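Local coordinates for amino acid ABC transporter, periplasmic amino acid-binding protein (Brucella ovis, PDB 4Z9N) that probably captures small solutes such as amino acids or peptides in the periplasm for an ABC importer, and is seen here with glutathione bound, at residues 236-241 / 260-265; 246-251 / 281-286. All blocks are in the same frame, centred on the assembly; numbering follows the deposited sequence.

Interaction 1. Residues 236-241 / 260-265; sequences LNAEEY and KRLLGA
Leu-262 faces Ala-238 where the ends of two helices, 222-240 and 257-262, come together, the backbones nearest at these two residues with their CA atoms 8.0 Å apart. No hydrogen bond joins the segments; Leu-262 is the partner in every close contact, giving 73 of the 132 Å² buried. With CG anti to the backbone N (chi1 -178°), Leu-262 lays both methyls against the end of helix 222-240. Its CD2 meets CD2 of Tyr-241 obliquely at 3.9 Å and also lies 4.1 Å from Ala-238 N, while CD1 is 4.3 Å from CB of Asn-237. The Tyr-241 ring folds back along its own helix end, and Asn-237 O sits 3.3 Å above one ring face, offset toward the rim. The amide of Asn-237 turns to other partners: OD1 accepts from Lys-210 of the second subunit and ND2 donates to Ile-325 O. Beyond Leu-262 a Schellman motif ends the helix, with Ala-265 N bonded to Lys-260 O and Gly-264, at positive phi, as C-prime residue. Helix 281-289 packs against both segments, and Val-327 near the C-terminus also contacts this leucine.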
# COMPACT_ATOMS: atom_id res chain seq x y z
N LEU D 236 -6.42 6.43 8.83
CA LEU D 236 -6.08 5.10 9.33
C LEU D 236 -5.40 5.16 10.71
O LEU D 236 -5.79 4.43 11.62
CB LEU D 236 -5.17 4.37 8.35
CG LEU D 236 -5.85 3.97 7.02
CD1 LEU D 236 -4.86 3.25 6.07
CD2 LEU D 236 -7.10 3.10 7.26
N ASN D 237 -4.38 6.01 10.84
CA ASN D 237 -3.67 6.13 12.12
C ASN D 237 -4.62 6.54 13.25
O ASN D 237 -4.54 6.00 14.35
CB ASN D 237 -2.50 7.12 12.02
CG ASN D 237 -1.21 6.46 11.53
OD1 ASN D 237 -0.49 5.82 12.30
ND2 ASN D 237 -0.93 6.61 10.23
N ALA D 238 -5.51 7.49 12.96
CA ALA D 238 -6.45 7.97 13.97
C ALA D 238 -7.33 6.83 14.46
O ALA D 238 -7.54 6.68 15.67
CB ALA D 238 -7.30 9.11 13.42
N GLU D 239 -7.82 6.00 13.55
CA GLU D 239 -8.65 4.89 14.00
C GLU D 239 -7.81 3.95 14.86
O GLU D 239 -8.24 3.54 15.95
CB GLU D 239 -9.28 4.10 12.85
CG GLU D 239 -10.24 3.04 13.39
CD GLU D 239 -10.77 2.06 12.36
OE1 GLU D 239 -10.24 2.00 11.23
OE2 GLU D 239 -11.75 1.36 12.71
N GLU D 240 -6.60 3.63 14.40
CA GLU D 240 -5.72 2.73 15.16
C GLU D 240 -5.46 3.25 16.58
O GLU D 240 -5.34 2.46 17.54
CB GLU D 240 -4.38 2.54 14.42
CG GLU D 240 -3.50 1.47 15.09
CD GLU D 240 -2.11 1.36 14.46
OE1 GLU D 240 -1.96 1.67 13.27
OE2 GLU D 240 -1.17 0.97 15.20
N TYR D 241 -5.40 4.57 16.74
CA TYR D 241 -5.09 5.16 18.04
C TYR D 241 -6.36 5.55 18.82
O TYR D 241 -6.26 6.16 19.88
CB TYR D 241 -4.19 6.39 17.87
CG TYR D 241 -2.85 6.16 17.21
CD1 TYR D 241 -2.28 4.89 17.14
CD2 TYR D 241 -2.13 7.21 16.66
CE1 TYR D 241 -1.04 4.69 16.54
CE2 TYR D 241 -0.89 7.02 16.06
CZ TYR D 241 -0.35 5.76 16.00
OH TYR D 241 0.88 5.57 15.40
N LYS D 260 0.18 12.73 20.36
CA LYS D 260 0.59 14.13 20.44
C LYS D 260 1.18 14.59 19.10
O LYS D 260 0.88 15.68 18.61
CB LYS D 260 1.60 14.33 21.57
CG LYS D 260 2.09 15.76 21.72
CD LYS D 260 3.12 15.90 22.84
CE LYS D 260 2.53 15.55 24.18
NZ LYS D 260 3.46 15.92 25.29
N ARG D 261 2.02 13.73 18.52
CA ARG D 261 2.67 14.03 17.26
C ARG D 261 1.65 14.03 16.12
O ARG D 261 1.63 14.95 15.29
CB ARG D 261 3.81 13.03 16.99
CG ARG D 261 4.59 13.29 15.70
CD ARG D 261 5.84 12.42 15.59
NE ARG D 261 5.51 10.99 15.59
CZ ARG D 261 5.75 10.17 16.62
NH1 ARG D 261 6.35 10.63 17.71
NH2 ARG D 261 5.41 8.89 16.53
N LEU D 262 0.78 13.02 16.10
CA LEU D 262 -0.27 12.94 15.08
C LEU D 262 -1.16 14.18 15.09
O LEU D 262 -1.48 14.73 14.05
CB LEU D 262 -1.14 11.69 15.28
CG LEU D 262 -2.24 11.48 14.24
CD1 LEU D 262 -1.65 11.21 12.85
CD2 LEU D 262 -3.22 10.39 14.66
N LEU D 263 -1.55 14.62 16.28
CA LEU D 263 -2.53 15.71 16.37
C LEU D 263 -1.89 17.10 16.40
O LEU D 263 -2.57 18.10 16.63
CB LEU D 263 -3.43 15.51 17.59
CG LEU D 263 -4.22 14.20 17.50
CD1 LEU D 263 -5.15 14.04 18.68
CD2 LEU D 263 -5.00 14.13 16.19
N GLY D 264 -0.58 17.17 16.16
CA GLY D 264 0.12 18.44 16.06
C GLY D 264 0.33 19.15 17.38
O GLY D 264 0.48 20.38 17.42
N ALA D 265 0.34 18.39 18.47
CA ALA D 265 0.48 18.98 19.81
C ALA D 265 1.92 18.95 20.30
O ALA D 265 2.22 19.49 21.36
CB ALA D 265 -0.42 18.26 20.80

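Interaction 2. Residues 246-251 / 281-286; sequences ANVEEM and WVVKII
Val-248 points its side chain at helix 281-289, joining the short helix 248-251 to it in this family 3 solute-binding protein of the periplasmic binding protein clan. The contact is apolar helix-to-helix packing with no hydrogen bond across it, and the backbones are nearest at Val-248 and Val-283, whose CA atoms are 6.5 Å apart. Traced outward, Val-248 touches at every carbon of its side chain. CB lies 3.9 Å from CG2 of Ile-286. CG1, held between the backbone N and the carbonyl carbon (chi1 62°), has that same methyl as its nearest partner across the contact, at 4.1 Å. The other branch, CG2, lies anti to the backbone N and meets two residues: CG1 of Val-283 at 4.0 Å and CB of Ile-286 at 4.1 Å. Val-248 thus sits with its two methyls over Val-283 and Ile-286, residues one turn apart on helix 281-289. Ile-286 offers CB and its CG2 branch here, whereas its longer CG1-CD1 arm leads away to helix 222-240. Ile-243, just before the short helix, also touches Val-248. On the far side of helix 281-289, Ile-285 packs on Ala-51 and Ala-55 of helix 44-57, and Trp-281 on Ile-93 of the second subunit. Glu-249 marks the exposed border of the contact: its carboxylate forms a salt bridge through OE1 with Lys-287, one residue beyond Ile-286, and the same OE1 passes CG1 of Val-283 at 4.5 Å.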
# COMPACT_ATOMS: atom_id res chain seq x y z
N ALA D 246 -15.60 12.66 17.98
CA ALA D 246 -16.12 13.12 19.26
C ALA D 246 -15.02 13.42 20.28
O ALA D 246 -15.20 14.28 21.14
CB ALA D 246 -17.10 12.11 19.83
N ASN D 247 -13.89 12.72 20.19
CA ASN D 247 -12.91 12.87 21.26
C ASN D 247 -11.61 13.55 20.85
O ASN D 247 -10.73 13.75 21.68
CB ASN D 247 -12.60 11.50 21.90
CG ASN D 247 -11.74 10.58 21.02
OD1 ASN D 247 -11.15 10.99 20.02
ND2 ASN D 247 -11.67 9.31 21.41
N VAL D 248 -11.48 13.89 19.57
CA VAL D 248 -10.20 14.41 19.08
C VAL D 248 -9.76 15.69 19.80
O VAL D 248 -8.56 15.91 20.01
CB VAL D 248 -10.23 14.61 17.55
CG1 VAL D 248 -11.27 15.65 17.16
CG2 VAL D 248 -8.85 15.00 17.05
N GLU D 249 -10.70 16.55 20.18
CA GLU D 249 -10.30 17.77 20.87
C GLU D 249 -9.69 17.42 22.21
O GLU D 249 -8.71 18.04 22.62
CB GLU D 249 -11.49 18.73 21.04
CG GLU D 249 -11.11 20.07 21.69
CD GLU D 249 -10.23 20.95 20.82
OE1 GLU D 249 -10.18 20.72 19.59
OE2 GLU D 249 -9.59 21.88 21.36
N GLU D 250 -10.24 16.42 22.88
CA GLU D 250 -9.66 15.91 24.12
C GLU D 250 -8.34 15.17 23.88
O GLU D 250 -7.39 15.29 24.66
CB GLU D 250 -10.64 14.97 24.83
CG GLU D 250 -11.62 15.65 25.79
CD GLU D 250 -10.97 16.73 26.64
OE1 GLU D 250 -10.87 17.89 26.17
OE2 GLU D 250 -10.56 16.42 27.77
N MET D 251 -8.28 14.39 22.80
CA MET D 251 -7.08 13.61 22.53
C MET D 251 -5.87 14.50 22.23
O MET D 251 -4.73 14.08 22.40
CB MET D 251 -7.31 12.64 21.37
CG MET D 251 -8.13 11.41 21.75
SD MET D 251 -7.26 10.31 22.90
CE MET D 251 -8.41 8.95 23.03
N TRP D 281 -3.47 19.72 11.08
CA TRP D 281 -4.19 19.22 9.91
C TRP D 281 -4.99 17.94 10.21
O TRP D 281 -6.08 17.75 9.66
CB TRP D 281 -3.21 19.00 8.74
CG TRP D 281 -2.18 17.95 9.02
CD1 TRP D 281 -1.14 18.03 9.91
CD2 TRP D 281 -2.11 16.64 8.44
NE1 TRP D 281 -0.42 16.86 9.91
CE2 TRP D 281 -0.99 15.99 9.01
CE3 TRP D 281 -2.87 15.96 7.48
CZ2 TRP D 281 -0.63 14.69 8.66
CZ3 TRP D 281 -2.50 14.67 7.14
CH2 TRP D 281 -1.40 14.05 7.73
N VAL D 282 -4.47 17.07 11.07
CA VAL D 282 -5.19 15.84 11.39
C VAL D 282 -6.40 16.12 12.29
O VAL D 282 -7.45 15.50 12.12
CB VAL D 282 -4.27 14.78 12.05
CG1 VAL D 282 -5.05 13.50 12.31
CG2 VAL D 282 -3.08 14.49 11.13
N VAL D 283 -6.27 17.04 13.24
CA VAL D 283 -7.42 17.45 14.05
C VAL D 283 -8.51 17.98 13.11
O VAL D 283 -9.69 17.66 13.29
CB VAL D 283 -7.05 18.51 15.11
CG1 VAL D 283 -8.27 18.84 15.98
CG2 VAL D 283 -5.89 18.03 15.98
N LYS D 284 -8.12 18.74 12.10
CA LYS D 284 -9.09 19.24 11.12
C LYS D 284 -9.79 18.10 10.39
O LYS D 284 -11.01 18.16 10.20
CB LYS D 284 -8.43 20.17 10.10
CG LYS D 284 -7.82 21.43 10.68
CD LYS D 284 -7.25 22.29 9.55
CE LYS D 284 -6.63 23.59 10.07
NZ LYS D 284 -7.42 24.18 11.17
N ILE D 285 -9.02 17.08 9.97
CA ILE D 285 -9.61 15.93 9.29
C ILE D 285 -10.62 15.23 10.19
O ILE D 285 -11.77 15.01 9.80
CB ILE D 285 -8.53 14.91 8.80
CG1 ILE D 285 -7.58 15.54 7.77
CG2 ILE D 285 -9.21 13.70 8.24
CD1 ILE D 285 -6.36 14.66 7.40
N ILE D 286 -10.20 14.85 11.39
CA ILE D 286 -11.05 14.05 12.26
C ILE D 286 -12.30 14.84 12.72
O ILE D 286 -13.40 14.28 12.82
CB ILE D 286 -10.24 13.53 13.46
CG1 ILE D 286 -9.05 12.71 12.97
CG2 ILE D 286 -11.11 12.66 14.34
CD1 ILE D 286 -9.44 11.50 12.10

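Interactions 1 and 2 lie side by side, their centres about 8 Å apart, and their segments alternate along the chain. Ile-286 bridges them: its CD1 comes within 3.5 Å of Ala-238 CB. Leu-263 makes a second connection, with its O 3.4 Å from Val-283 CG2 and its CD1 3.7 Å from Met-251 C, while Leu-262 O lies 3.3 Å from Val-282 CG2. Helix 281-289 is therefore packed against 236-241, 246-251 and 260-265 together. None of the sodium-binding residues Asp-96, Leu-101, Asp-102 and Gln-219 lies in these four segments, and all four follow in sequence the residues, between 26 and 213, that line the glutathione pocket.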